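Local atomic coordinates of rhamnonate dehydratase (Gibberella zeae PH-1, PDB entry 3FXG), a protein that probably dehydrates L-rhamnonate as a magnesium-dependent lyase of the enolase superfamily. Residues V287-W301 / L314-S327. Numbering follows the deposited sequence.
Sequences VEGRNLDIIQPDVMW and LAAAYDVPVVPHAS
The carboxylate oxygen OD2 of D298 takes the ND1-H of H325 at 2.8 Å, and Y28 OH is hydrogen-bonded to the same oxygen. H325 meets OD2 on the anti side, somewhat out of the carboxylate plane, through a bent bond (141°), with the carboxylate and imidazole planes 35° apart; CG of D298, anti to the backbone N (chi1 -177°), carries the acid towards the ring. OD2 also lies 3.5 Å above the W301 ring plane, over its centre, while H325 reaches it from a different direction. Its other oxygen, OD1, accepts from M300 N in an Asx turn. The main chains run side by side: I295 bonds through both its N, to P321 O, and its O, from V323 N, the parallel pattern, and H325 N to P297 O at 2.8 Å continues it. I295 CD1 touches both V322 CG2 and A315 CB, while I294 CG2 meets V323 CG2 at 3.7 Å on the other side of the strand. V287 CG1 packs obliquely on the Y318 ring, and a water joins R290 NH2 to Y318 O; R290 also forms a salt bridge with D255 of a third subunit. The short parallel pairing, with helix 305-316 connecting the segments, fits a beta-alpha-beta crossover of the enolase-superfamily barrel, with H325 beside the magnesium site of D222, E248 and E275.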
# COMPACT_ATOMS: atom_id res chain seq x y z
N VAL A 287 -13.81 -0.96 12.28
CA VAL A 287 -12.70 -1.64 12.94
C VAL A 287 -11.48 -1.69 12.02
O VAL A 287 -10.34 -1.61 12.50
CB VAL A 287 -13.09 -3.07 13.37
CG1 VAL A 287 -11.89 -3.79 13.96
CG2 VAL A 287 -14.22 -3.00 14.40
N GLU A 288 -11.70 -1.81 10.71
CA GLU A 288 -10.60 -1.86 9.76
C GLU A 288 -9.77 -0.58 9.87
O GLU A 288 -10.32 0.52 9.84
CB GLU A 288 -11.11 -1.98 8.31
CG GLU A 288 -11.97 -3.20 8.04
CD GLU A 288 -12.36 -3.32 6.57
OE1 GLU A 288 -12.27 -2.31 5.84
OE2 GLU A 288 -12.76 -4.43 6.16
N GLY A 289 -8.46 -0.73 9.98
CA GLY A 289 -7.60 0.44 10.08
C GLY A 289 -7.40 0.86 11.53
O GLY A 289 -6.45 1.57 11.85
N ARG A 290 -8.30 0.41 12.40
CA ARG A 290 -8.21 0.74 13.82
C ARG A 290 -8.03 2.26 13.99
O ARG A 290 -7.15 2.72 14.73
CB ARG A 290 -7.04 -0.04 14.44
CG ARG A 290 -7.04 -0.15 15.96
CD ARG A 290 -7.05 -1.61 16.47
NE ARG A 290 -6.01 -2.46 15.90
CZ ARG A 290 -5.14 -3.18 16.61
NH1 ARG A 290 -4.23 -3.93 15.99
NH2 ARG A 290 -5.15 -3.14 17.93
N ASN A 291 -8.87 3.02 13.30
CA ASN A 291 -8.84 4.48 13.38
C ASN A 291 -9.87 5.03 14.37
O ASN A 291 -10.00 6.25 14.53
CB ASN A 291 -9.09 5.10 12.01
CG ASN A 291 -7.92 4.91 11.07
OD1 ASN A 291 -6.77 5.14 11.44
ND2 ASN A 291 -8.20 4.50 9.84
N LEU A 292 -10.61 4.13 15.00
CA LEU A 292 -11.62 4.51 15.99
C LEU A 292 -11.30 3.78 17.30
O LEU A 292 -11.16 2.56 17.33
CB LEU A 292 -13.02 4.14 15.49
CG LEU A 292 -13.47 4.98 14.29
CD1 LEU A 292 -14.64 4.32 13.61
CD2 LEU A 292 -13.82 6.39 14.75
N ASP A 293 -11.19 4.55 18.37
CA ASP A 293 -10.86 3.99 19.68
C ASP A 293 -12.02 3.27 20.33
O ASP A 293 -11.83 2.40 21.19
CB ASP A 293 -10.37 5.11 20.59
CG ASP A 293 -9.15 5.80 20.02
OD1 ASP A 293 -8.03 5.39 20.38
OD2 ASP A 293 -9.32 6.72 19.20
N ILE A 294 -13.23 3.62 19.91
CA ILE A 294 -14.45 3.00 20.44
C ILE A 294 -15.54 3.02 19.38
O ILE A 294 -15.73 4.02 18.70
CB ILE A 294 -15.00 3.77 21.67
CG1 ILE A 294 -13.94 3.87 22.77
CG2 ILE A 294 -16.25 3.07 22.20
CD1 ILE A 294 -14.41 4.65 23.98
N ILE A 295 -16.26 1.91 19.23
CA ILE A 295 -17.37 1.89 18.28
C ILE A 295 -18.61 1.89 19.15
O ILE A 295 -18.65 1.25 20.21
CB ILE A 295 -17.32 0.67 17.33
CG1 ILE A 295 -17.37 -0.65 18.10
CG2 ILE A 295 -16.05 0.76 16.48
CD1 ILE A 295 -17.48 -1.86 17.18
N GLN A 296 -19.64 2.61 18.72
CA GLN A 296 -20.84 2.78 19.53
C GLN A 296 -22.19 2.51 18.86
O GLN A 296 -22.96 3.43 18.61
CB GLN A 296 -20.83 4.21 20.07
CG GLN A 296 -19.50 4.59 20.72
CD GLN A 296 -19.34 6.09 20.89
OE1 GLN A 296 -19.34 6.85 19.92
NE2 GLN A 296 -19.18 6.53 22.14
N PRO A 297 -22.49 1.23 18.58
CA PRO A 297 -23.77 0.94 17.95
C PRO A 297 -24.93 1.10 18.93
O PRO A 297 -24.73 1.04 20.14
CB PRO A 297 -23.61 -0.52 17.52
CG PRO A 297 -22.77 -1.08 18.61
CD PRO A 297 -21.72 0.00 18.81
N ASP A 298 -26.12 1.34 18.39
CA ASP A 298 -27.32 1.44 19.22
C ASP A 298 -27.98 0.08 19.01
O ASP A 298 -28.27 -0.29 17.87
CB ASP A 298 -28.24 2.57 18.73
CG ASP A 298 -29.45 2.75 19.62
OD1 ASP A 298 -30.25 1.79 19.75
OD2 ASP A 298 -29.61 3.84 20.21
N VAL A 299 -28.20 -0.66 20.09
CA VAL A 299 -28.78 -1.99 20.00
C VAL A 299 -30.16 -2.03 19.37
O VAL A 299 -30.56 -3.04 18.80
CB VAL A 299 -28.84 -2.67 21.38
CG1 VAL A 299 -29.85 -1.97 22.26
CG2 VAL A 299 -29.19 -4.14 21.22
N MSE A 300 -30.90 -0.93 19.47
CA MSE A 300 -32.24 -0.87 18.89
C MSE A 300 -32.21 -0.46 17.42
O MSE A 300 -33.25 -0.44 16.76
CB MSE A 300 -33.12 0.11 19.67
CG MSE A 300 -33.51 -0.36 21.07
SE MSE A 300 -34.48 1.00 22.05
CE MSE A 300 -32.97 2.08 22.56
N TRP A 301 -31.02 -0.14 16.90
CA TRP A 301 -30.91 0.31 15.52
C TRP A 301 -30.05 -0.55 14.58
O TRP A 301 -30.44 -0.78 13.43
CB TRP A 301 -30.37 1.74 15.46
CG TRP A 301 -31.09 2.76 16.34
CD1 TRP A 301 -32.30 2.61 16.95
CD2 TRP A 301 -30.63 4.08 16.65
NE1 TRP A 301 -32.63 3.77 17.62
CE2 TRP A 301 -31.63 4.68 17.46
CE3 TRP A 301 -29.48 4.82 16.33
CZ2 TRP A 301 -31.51 5.99 17.95
CZ3 TRP A 301 -29.36 6.12 16.82
CH2 TRP A 301 -30.37 6.69 17.63
N LEU A 314 -16.09 -9.34 16.54
CA LEU A 314 -15.12 -8.89 15.55
C LEU A 314 -14.22 -7.83 16.19
O LEU A 314 -13.00 -7.87 16.06
CB LEU A 314 -15.84 -8.30 14.33
CG LEU A 314 -14.95 -7.77 13.19
CD1 LEU A 314 -15.74 -7.76 11.90
CD2 LEU A 314 -14.43 -6.39 13.53
N ALA A 315 -14.84 -6.88 16.88
CA ALA A 315 -14.08 -5.82 17.55
C ALA A 315 -13.14 -6.43 18.59
O ALA A 315 -12.02 -5.95 18.78
CB ALA A 315 -15.04 -4.84 18.22
N ALA A 316 -13.59 -7.48 19.26
CA ALA A 316 -12.80 -8.15 20.29
C ALA A 316 -11.51 -8.77 19.75
O ALA A 316 -10.52 -8.89 20.48
CB ALA A 316 -13.64 -9.23 20.98
N ALA A 317 -11.52 -9.17 18.48
CA ALA A 317 -10.33 -9.77 17.87
C ALA A 317 -9.25 -8.71 17.68
O ALA A 317 -8.08 -9.03 17.44
CB ALA A 317 -10.69 -10.39 16.53
N TYR A 318 -9.64 -7.44 17.80
CA TYR A 318 -8.71 -6.33 17.66
C TYR A 318 -8.69 -5.48 18.94
O TYR A 318 -8.17 -4.37 18.96
CB TYR A 318 -9.12 -5.47 16.46
CG TYR A 318 -8.88 -6.18 15.15
CD1 TYR A 318 -7.61 -6.23 14.58
CD2 TYR A 318 -9.91 -6.87 14.51
CE1 TYR A 318 -7.37 -6.94 13.40
CE2 TYR A 318 -9.68 -7.59 13.34
CZ TYR A 318 -8.41 -7.62 12.79
OH TYR A 318 -8.17 -8.34 11.64
N ASP A 319 -9.26 -6.04 20.00
CA ASP A 319 -9.33 -5.36 21.30
C ASP A 319 -9.92 -3.96 21.20
O ASP A 319 -9.53 -3.06 21.95
CB ASP A 319 -7.93 -5.30 21.93
CG ASP A 319 -7.36 -6.67 22.21
OD1 ASP A 319 -8.11 -7.52 22.74
OD2 ASP A 319 -6.17 -6.91 21.90
N VAL A 320 -10.86 -3.78 20.28
CA VAL A 320 -11.52 -2.49 20.13
C VAL A 320 -12.75 -2.54 21.03
O VAL A 320 -13.62 -3.40 20.86
CB VAL A 320 -11.97 -2.23 18.67
CG1 VAL A 320 -12.87 -1.00 18.61
CG2 VAL A 320 -10.75 -2.03 17.78
N PRO A 321 -12.84 -1.63 22.01
CA PRO A 321 -14.01 -1.64 22.89
C PRO A 321 -15.30 -1.24 22.19
O PRO A 321 -15.31 -0.44 21.26
CB PRO A 321 -13.62 -0.67 24.00
CG PRO A 321 -12.73 0.30 23.30
CD PRO A 321 -11.87 -0.60 22.43
N VAL A 322 -16.40 -1.83 22.66
CA VAL A 322 -17.73 -1.55 22.14
C VAL A 322 -18.51 -0.94 23.29
O VAL A 322 -18.70 -1.57 24.33
CB VAL A 322 -18.45 -2.84 21.67
CG1 VAL A 322 -19.84 -2.49 21.18
CG2 VAL A 322 -17.66 -3.53 20.57
N VAL A 323 -18.94 0.31 23.12
CA VAL A 323 -19.72 1.01 24.14
C VAL A 323 -20.96 1.52 23.40
O VAL A 323 -20.95 2.60 22.83
CB VAL A 323 -18.95 2.21 24.72
CG1 VAL A 323 -19.79 2.92 25.78
CG2 VAL A 323 -17.63 1.73 25.33
N PRO A 324 -22.04 0.71 23.39
CA PRO A 324 -23.27 1.09 22.71
C PRO A 324 -23.87 2.43 23.11
O PRO A 324 -23.62 2.95 24.20
CB PRO A 324 -24.20 -0.09 22.99
CG PRO A 324 -23.67 -0.67 24.25
CD PRO A 324 -22.19 -0.58 24.07
N HIS A 325 -24.66 2.99 22.21
CA HIS A 325 -25.32 4.27 22.42
C HIS A 325 -26.58 4.12 23.26
O HIS A 325 -27.54 3.49 22.82
CB HIS A 325 -25.66 4.89 21.05
CG HIS A 325 -26.60 6.05 21.12
ND1 HIS A 325 -27.97 5.89 21.24
CD2 HIS A 325 -26.38 7.38 21.09
CE1 HIS A 325 -28.55 7.07 21.28
NE2 HIS A 325 -27.61 8.00 21.19
N ALA A 326 -26.56 4.69 24.47
CA ALA A 326 -27.69 4.63 25.39
C ALA A 326 -28.29 3.22 25.43
O ALA A 326 -27.64 2.29 25.92
CB ALA A 326 -28.75 5.64 24.98
N SER A 327 -29.52 3.09 24.95
CA SER A 327 -30.22 1.81 24.85
C SER A 327 -30.81 1.16 26.11
O SER A 327 -31.51 0.14 26.01
CB SER A 327 -29.34 0.79 24.14
OG SER A 327 -29.01 1.22 22.83
O HOH W 1 -7.10 -1.96 19.89
O HOH W 2 -21.24 5.41 23.84